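Local coordinates for protein isoprenyl transferase (Helicobacter pylori, PDB 2D2R) that probably catalyses the condensation of isopentenyl diphosphate with allylic pyrophosphates as a magnesium-dependent undecaprenyl pyrophosphate synthase, at residues R104-K116 with A140-A152. Sequence-based numbering, arbitrary orientation.
Sequences RFRAIGDLEGFSK and ALNYGSKNELSRA
With CG of Asn142 swung trans to its own backbone N (chi1 -174°), the side-chain amide runs alongside Asp110, and ND2 gives a hydrogen bond of 2.8 Å to Asp110 O, tilted somewhat from the carbonyl plane. The same oxygen accepts from Gly113 N, so two donors grip it; the inverse gamma turn centred on Asp110 is closed by a weak bond from Leu111 N to Gly109 O. Asp110 N in turn reaches Asn142 O at 3.1 Å from above the carbonyl plane, a nearly straight bond that makes the grip reciprocal. These loops leave the C-terminal ends of neighbouring parallel strands, 104-108 at the sheet edge and 136-140 beside it, in the cis-prenyltransferase fold. There Leu141 N donates to Ile108 O (2.7 Å), one of the bonds of the parallel bridge that pairs Ile108 with Ala140. Gly109 fits closely behind, its CA 3.2 Å from Leu141 O in a CA-H...O contact and also at the edge of the Tyr143 ring. On one flank, CZ of Phe114 packs 3.8 Å from Leu141 CB, which lies at the ring edge. On helix 145-158, the Arg151 chain bends at chi3 (-76°), laying one guanidinium face over the Gly109-Asp110 backbone, while NH2 forms a salt bridge with Asp179, whose OD1 also accepts from Gly109 N.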
ATOM      1  N   ARG A 104      -3.171  22.277 -13.172  1.00 45.73           N
ATOM      2  CA  ARG A 104      -3.475  22.719 -11.815  1.00 44.08           C
ATOM      3  C   ARG A 104      -2.430  22.180 -10.831  1.00 43.13           C
ATOM      4  O   ARG A 104      -2.003  21.039 -10.970  1.00 42.75           O
ATOM      5  CB  ARG A 104      -4.843  22.228 -11.412  1.00 42.83           C
ATOM      6  CG  ARG A 104      -5.193  22.657 -10.053  1.00 42.67           C
ATOM      7  CD  ARG A 104      -6.612  22.352  -9.733  1.00 43.41           C
ATOM      8  NE  ARG A 104      -6.874  22.896  -8.421  1.00 45.62           N
ATOM      9  CZ  ARG A 104      -8.038  22.812  -7.789  1.00 48.31           C
ATOM     10  NH1 ARG A 104      -9.086  22.184  -8.355  1.00 48.71           N
ATOM     11  NH2 ARG A 104      -8.153  23.384  -6.598  1.00 48.23           N
ATOM     12  N   PHE A 105      -2.044  22.984  -9.831  1.00 40.69           N
ATOM     13  CA  PHE A 105      -1.048  22.556  -8.873  1.00 39.49           C
ATOM     14  C   PHE A 105      -1.571  22.247  -7.484  1.00 38.74           C
ATOM     15  O   PHE A 105      -2.342  22.989  -6.911  1.00 38.97           O
ATOM     16  CB  PHE A 105       0.063  23.603  -8.759  1.00 39.74           C
ATOM     17  CG  PHE A 105       1.043  23.334  -7.647  1.00 38.37           C
ATOM     18  CD1 PHE A 105       1.982  22.297  -7.751  1.00 36.38           C
ATOM     19  CD2 PHE A 105       1.013  24.100  -6.486  1.00 38.10           C
ATOM     20  CE1 PHE A 105       2.868  22.041  -6.713  1.00 36.14           C
ATOM     21  CE2 PHE A 105       1.897  23.851  -5.435  1.00 37.32           C
ATOM     22  CZ  PHE A 105       2.829  22.815  -5.555  1.00 37.34           C
ATOM     23  N   ARG A 106      -1.148  21.124  -6.928  1.00 37.24           N
ATOM     24  CA  ARG A 106      -1.575  20.798  -5.586  1.00 37.69           C
ATOM     25  C   ARG A 106      -0.426  20.162  -4.818  1.00 34.94           C
ATOM     26  O   ARG A 106       0.330  19.396  -5.383  1.00 37.11           O
ATOM     27  CB  ARG A 106      -2.771  19.852  -5.653  1.00 40.47           C
ATOM     28  CG  ARG A 106      -3.582  19.764  -4.374  1.00 44.83           C
ATOM     29  CD  ARG A 106      -5.070  19.443  -4.705  1.00 47.24           C
ATOM     30  NE  ARG A 106      -5.688  18.738  -3.591  1.00 48.23           N
ATOM     31  CZ  ARG A 106      -6.934  18.273  -3.587  1.00 49.62           C
ATOM     32  NH1 ARG A 106      -7.721  18.447  -4.639  1.00 48.12           N
ATOM     33  NH2 ARG A 106      -7.380  17.603  -2.530  1.00 49.51           N
ATOM     34  N   ALA A 107      -0.265  20.553  -3.561  1.00 32.78           N
ATOM     35  CA  ALA A 107       0.747  19.988  -2.673  1.00 31.67           C
ATOM     36  C   ALA A 107       0.050  19.143  -1.605  1.00 29.53           C
ATOM     37  O   ALA A 107      -1.039  19.518  -1.128  1.00 28.39           O
ATOM     38  CB  ALA A 107       1.518  21.113  -1.959  1.00 29.81           C
ATOM     39  N   ILE A 108       0.670  18.009  -1.244  1.00 28.59           N
ATOM     40  CA  ILE A 108       0.181  17.159  -0.178  1.00 26.17           C
ATOM     41  C   ILE A 108       1.375  16.835   0.690  1.00 25.74           C
ATOM     42  O   ILE A 108       2.522  16.832   0.241  1.00 26.23           O
ATOM     43  CB  ILE A 108      -0.521  15.848  -0.701  1.00 25.09           C
ATOM     44  CG1 ILE A 108       0.429  14.944  -1.485  1.00 23.72           C
ATOM     45  CG2 ILE A 108      -1.725  16.242  -1.558  1.00 25.98           C
ATOM     46  CD1 ILE A 108      -0.258  13.639  -1.994  1.00 25.31           C
ATOM     47  N   GLY A 109       1.116  16.615   1.962  1.00 25.14           N
ATOM     48  CA  GLY A 109       2.190  16.344   2.877  1.00 26.38           C
ATOM     49  C   GLY A 109       1.935  17.248   4.050  1.00 29.76           C
ATOM     50  O   GLY A 109       0.944  17.984   4.058  1.00 30.01           O
ATOM     51  N   ASP A 110       2.808  17.184   5.038  1.00 31.44           N
ATOM     52  CA  ASP A 110       2.711  18.011   6.225  1.00 33.54           C
ATOM     53  C   ASP A 110       3.352  19.403   5.968  1.00 36.60           C
ATOM     54  O   ASP A 110       4.526  19.604   6.302  1.00 34.83           O
ATOM     55  CB  ASP A 110       3.481  17.334   7.334  1.00 34.49           C
ATOM     56  CG  ASP A 110       3.231  17.949   8.682  1.00 35.89           C
ATOM     57  OD1 ASP A 110       2.584  19.031   8.782  1.00 37.87           O
ATOM     58  OD2 ASP A 110       3.713  17.328   9.650  1.00 36.16           O
ATOM     59  N   LEU A 111       2.580  20.327   5.410  1.00 39.06           N
ATOM     60  CA  LEU A 111       3.083  21.662   5.091  1.00 43.24           C
ATOM     61  C   LEU A 111       3.373  22.538   6.312  1.00 45.29           C
ATOM     62  O   LEU A 111       4.077  23.541   6.206  1.00 44.63           O
ATOM     63  CB  LEU A 111       2.098  22.362   4.166  1.00 43.36           C
ATOM     64  CG  LEU A 111       1.621  21.424   3.050  1.00 45.18           C
ATOM     65  CD1 LEU A 111       0.876  22.239   1.971  1.00 44.88           C
ATOM     66  CD2 LEU A 111       2.816  20.670   2.427  1.00 43.87           C
ATOM     67  N   GLU A 112       2.826  22.136   7.457  1.00 47.44           N
ATOM     68  CA  GLU A 112       3.006  22.829   8.723  1.00 50.13           C
ATOM     69  C   GLU A 112       4.487  22.844   9.095  1.00 49.96           C
ATOM     70  O   GLU A 112       4.959  23.711   9.816  1.00 50.63           O
ATOM     71  CB  GLU A 112       2.201  22.111   9.808  1.00 51.99           C
ATOM     72  CG  GLU A 112       2.156  22.834  11.152  1.00 55.20           C
ATOM     73  CD  GLU A 112       1.204  22.179  12.143  1.00 56.11           C
ATOM     74  OE1 GLU A 112       1.613  21.207  12.829  1.00 56.28           O
ATOM     75  OE2 GLU A 112       0.038  22.639  12.221  1.00 56.96           O
ATOM     76  N   GLY A 113       5.220  21.866   8.602  1.00 49.92           N
ATOM     77  CA  GLY A 113       6.631  21.834   8.905  1.00 50.61           C
ATOM     78  C   GLY A 113       7.456  22.642   7.917  1.00 50.75           C
ATOM     79  O   GLY A 113       8.652  22.385   7.772  1.00 50.78           O
ATOM     80  N   PHE A 114       6.828  23.602   7.230  1.00 50.55           N
ATOM     81  CA  PHE A 114       7.543  24.444   6.263  1.00 50.46           C
ATOM     82  C   PHE A 114       7.810  25.864   6.726  1.00 50.29           C
ATOM     83  O   PHE A 114       7.151  26.374   7.641  1.00 50.09           O
ATOM     84  CB  PHE A 114       6.790  24.521   4.936  1.00 49.71           C
ATOM     85  CG  PHE A 114       6.853  23.255   4.140  1.00 51.03           C
ATOM     86  CD1 PHE A 114       7.936  22.396   4.270  1.00 50.89           C
ATOM     87  CD2 PHE A 114       5.843  22.922   3.254  1.00 51.24           C
ATOM     88  CE1 PHE A 114       8.003  21.223   3.527  1.00 52.28           C
ATOM     89  CE2 PHE A 114       5.908  21.747   2.508  1.00 51.65           C
ATOM     90  CZ  PHE A 114       6.979  20.901   2.644  1.00 50.44           C
ATOM     91  N   SER A 115       8.785  26.504   6.081  1.00 49.68           N
ATOM     92  CA  SER A 115       9.100  27.900   6.372  1.00 49.87           C
ATOM     93  C   SER A 115       7.906  28.665   5.797  1.00 50.62           C
ATOM     94  O   SER A 115       7.385  28.299   4.725  1.00 50.98           O
ATOM     95  CB  SER A 115      10.337  28.345   5.614  1.00 48.46           C
ATOM     96  OG  SER A 115       9.985  28.699   4.286  1.00 44.42           O
ATOM     97  N   LYS A 116       7.478  29.715   6.498  1.00 51.18           N
ATOM     98  CA  LYS A 116       6.342  30.535   6.059  1.00 50.55           C
ATOM     99  C   LYS A 116       6.504  30.926   4.600  1.00 49.99           C
ATOM    100  O   LYS A 116       5.526  31.013   3.853  1.00 48.64           O
ATOM    101  CB  LYS A 116       6.226  31.816   6.912  1.00 52.59           C
ATOM    102  CG  LYS A 116       5.806  31.556   8.337  1.00 53.87           C
ATOM    103  CD  LYS A 116       4.553  30.646   8.361  1.00 56.75           C
ATOM    104  CE  LYS A 116       4.123  30.255   9.785  1.00 56.80           C
ATOM    105  NZ  LYS A 116       5.156  29.466  10.520  1.00 57.45           N
ATOM    106  N   ALA A 140       3.977  15.530  -3.605  1.00 27.13           N
ATOM    107  CA  ALA A 140       4.018  15.074  -2.234  1.00 28.48           C
ATOM    108  C   ALA A 140       5.259  15.700  -1.615  1.00 28.17           C
ATOM    109  O   ALA A 140       6.361  15.359  -1.995  1.00 29.33           O
ATOM    110  CB  ALA A 140       4.135  13.547  -2.201  1.00 28.87           C
ATOM    111  N   LEU A 141       5.058  16.606  -0.670  1.00 27.69           N
ATOM    112  CA  LEU A 141       6.135  17.321  -0.019  1.00 27.46           C
ATOM    113  C   LEU A 141       6.134  17.116   1.467  1.00 27.17           C
ATOM    114  O   LEU A 141       5.162  17.419   2.149  1.00 28.80           O
ATOM    115  CB  LEU A 141       5.995  18.819  -0.344  1.00 30.40           C
ATOM    116  CG  LEU A 141       6.017  19.116  -1.837  1.00 29.96           C
ATOM    117  CD1 LEU A 141       5.489  20.564  -2.086  1.00 34.80           C
ATOM    118  CD2 LEU A 141       7.461  18.986  -2.384  1.00 31.30           C
ATOM    119  N   ASN A 142       7.251  16.623   1.995  1.00 26.66           N
ATOM    120  CA  ASN A 142       7.340  16.295   3.429  1.00 27.65           C
ATOM    121  C   ASN A 142       6.116  15.398   3.680  1.00 26.28           C
ATOM    122  O   ASN A 142       5.395  15.554   4.655  1.00 24.45           O
ATOM    123  CB  ASN A 142       7.230  17.534   4.320  1.00 28.65           C
ATOM    124  CG  ASN A 142       7.451  17.233   5.751  1.00 28.36           C
ATOM    125  OD1 ASN A 142       8.204  16.302   6.112  1.00 34.39           O
ATOM    126  ND2 ASN A 142       6.808  18.015   6.624  1.00 30.86           N
ATOM    127  N   TYR A 143       5.933  14.460   2.770  1.00 25.41           N
ATOM    128  CA  TYR A 143       4.774  13.554   2.800  1.00 23.86           C
ATOM    129  C   TYR A 143       5.008  12.154   3.336  1.00 25.18           C
ATOM    130  O   TYR A 143       6.009  11.506   3.009  1.00 20.84           O
ATOM    131  CB  TYR A 143       4.217  13.398   1.380  1.00 22.37           C
ATOM    132  CG  TYR A 143       3.017  12.471   1.323  1.00 24.15           C
ATOM    133  CD1 TYR A 143       1.710  12.956   1.522  1.00 23.95           C
ATOM    134  CD2 TYR A 143       3.193  11.089   1.190  1.00 25.19           C
ATOM    135  CE1 TYR A 143       0.592  12.050   1.590  1.00 26.48           C
ATOM    136  CE2 TYR A 143       2.102  10.195   1.262  1.00 24.35           C
ATOM    137  CZ  TYR A 143       0.817  10.659   1.462  1.00 26.23           C
ATOM    138  OH  TYR A 143      -0.230   9.718   1.565  1.00 22.50           O
ATOM    139  N   GLY A 144       4.031  11.680   4.125  1.00 23.82           N
ATOM    140  CA  GLY A 144       4.098  10.319   4.626  1.00 23.82           C
ATOM    141  C   GLY A 144       2.650   9.891   4.769  1.00 22.47           C
ATOM    142  O   GLY A 144       1.864  10.662   5.280  1.00 23.24           O
ATOM    143  N   SER A 145       2.303   8.682   4.336  1.00 22.32           N
ATOM    144  CA  SER A 145       0.924   8.206   4.433  1.00 21.53           C
ATOM    145  C   SER A 145       0.431   8.037   5.845  1.00 20.36           C
ATOM    146  O   SER A 145      -0.675   8.453   6.176  1.00 20.41           O
ATOM    147  CB  SER A 145       0.842   6.902   3.601  1.00 21.24           C
ATOM    148  OG  SER A 145      -0.460   6.545   3.392  1.00 22.95           O
ATOM    149  N   LYS A 146       1.224   7.418   6.724  1.00 21.66           N
ATOM    150  CA  LYS A 146       0.758   7.296   8.078  1.00 21.58           C
ATOM    151  C   LYS A 146       0.527   8.655   8.686  1.00 23.88           C
ATOM    152  O   LYS A 146      -0.422   8.850   9.426  1.00 25.23           O
ATOM    153  CB  LYS A 146       1.739   6.517   8.943  1.00 22.43           C
ATOM    154  CG  LYS A 146       1.738   5.076   8.604  1.00 24.74           C
ATOM    155  CD  LYS A 146       2.661   4.329   9.594  1.00 25.75           C
ATOM    156  CE  LYS A 146       2.581   2.792   9.316  1.00 28.55           C
ATOM    157  NZ  LYS A 146       3.349   2.074  10.362  1.00 28.22           N
ATOM    158  N   ASN A 147       1.411   9.609   8.396  1.00 23.67           N
ATOM    159  CA  ASN A 147       1.219  10.958   8.920  1.00 23.06           C
ATOM    160  C   ASN A 147      -0.022  11.585   8.311  1.00 22.91           C
ATOM    161  O   ASN A 147      -0.787  12.219   9.007  1.00 26.56           O
ATOM    162  CB  ASN A 147       2.461  11.852   8.597  1.00 24.51           C
ATOM    163  CG  ASN A 147       2.212  13.340   8.953  1.00 24.82           C
ATOM    164  OD1 ASN A 147       2.319  13.736  10.101  1.00 32.25           O
ATOM    165  ND2 ASN A 147       1.852  14.114   7.987  1.00 25.22           N
ATOM    166  N   GLU A 148      -0.243  11.426   7.012  1.00 24.27           N
ATOM    167  CA  GLU A 148      -1.452  11.993   6.410  1.00 23.84           C
ATOM    168  C   GLU A 148      -2.710  11.446   7.102  1.00 25.09           C
ATOM    169  O   GLU A 148      -3.638  12.183   7.410  1.00 21.51           O
ATOM    170  CB  GLU A 148      -1.537  11.696   4.916  1.00 25.32           C
ATOM    171  CG  GLU A 148      -2.773  12.315   4.203  1.00 24.96           C
ATOM    172  CD  GLU A 148      -2.966  11.778   2.771  1.00 26.59           C
ATOM    173  OE1 GLU A 148      -2.443  10.664   2.439  1.00 24.31           O
ATOM    174  OE2 GLU A 148      -3.644  12.467   1.983  1.00 26.28           O
ATOM    175  N   LEU A 149      -2.744  10.137   7.358  1.00 23.94           N
ATOM    176  CA  LEU A 149      -3.897   9.555   8.019  1.00 24.73           C
ATOM    177  C   LEU A 149      -4.041  10.066   9.444  1.00 24.84           C
ATOM    178  O   LEU A 149      -5.174  10.252   9.952  1.00 25.03           O
ATOM    179  CB  LEU A 149      -3.809   8.017   7.986  1.00 21.08           C
ATOM    180  CG  LEU A 149      -4.191   7.490   6.585  1.00 24.50           C
ATOM    181  CD1 LEU A 149      -3.583   6.068   6.330  1.00 23.81           C
ATOM    182  CD2 LEU A 149      -5.758   7.464   6.471  1.00 21.53           C
ATOM    183  N   SER A 150      -2.905  10.290  10.110  1.00 27.08           N
ATOM    184  CA  SER A 150      -2.916  10.803  11.469  1.00 27.66           C
ATOM    185  C   SER A 150      -3.516  12.191  11.472  1.00 27.81           C
ATOM    186  O   SER A 150      -4.238  12.537  12.374  1.00 29.25           O
ATOM    187  CB  SER A 150      -1.485  10.919  12.014  1.00 29.37           C
ATOM    188  OG  SER A 150      -0.942   9.626  12.171  1.00 34.96           O
ATOM    189  N   ARG A 151      -3.156  13.007  10.483  1.00 27.03           N
ATOM    190  CA  ARG A 151      -3.681  14.372  10.415  1.00 25.76           C
ATOM    191  C   ARG A 151      -5.156  14.328  10.042  1.00 27.85           C
ATOM    192  O   ARG A 151      -5.941  15.174  10.495  1.00 28.19           O
ATOM    193  CB  ARG A 151      -2.872  15.211   9.410  1.00 24.32           C
ATOM    194  CG  ARG A 151      -1.470  15.526   9.935  1.00 24.75           C
ATOM    195  CD  ARG A 151      -0.673  16.487   8.977  1.00 24.82           C
ATOM    196  NE  ARG A 151      -0.157  15.833   7.763  1.00 25.78           N
ATOM    197  CZ  ARG A 151      -0.700  15.933   6.547  1.00 24.62           C
ATOM    198  NH1 ARG A 151      -1.777  16.662   6.371  1.00 25.78           N
ATOM    199  NH2 ARG A 151      -0.185  15.280   5.491  1.00 26.47           N
ATOM    200  N   ALA A 152      -5.556  13.321   9.263  1.00 27.12           N
ATOM    201  CA  ALA A 152      -6.967  13.209   8.885  1.00 28.13           C
ATOM    202  C   ALA A 152      -7.754  12.926  10.151  1.00 28.63           C
ATOM    203  O   ALA A 152      -8.850  13.465  10.353  1.00 28.57           O
ATOM    204  CB  ALA A 152      -7.150  12.088   7.890  1.00 27.18           C
TER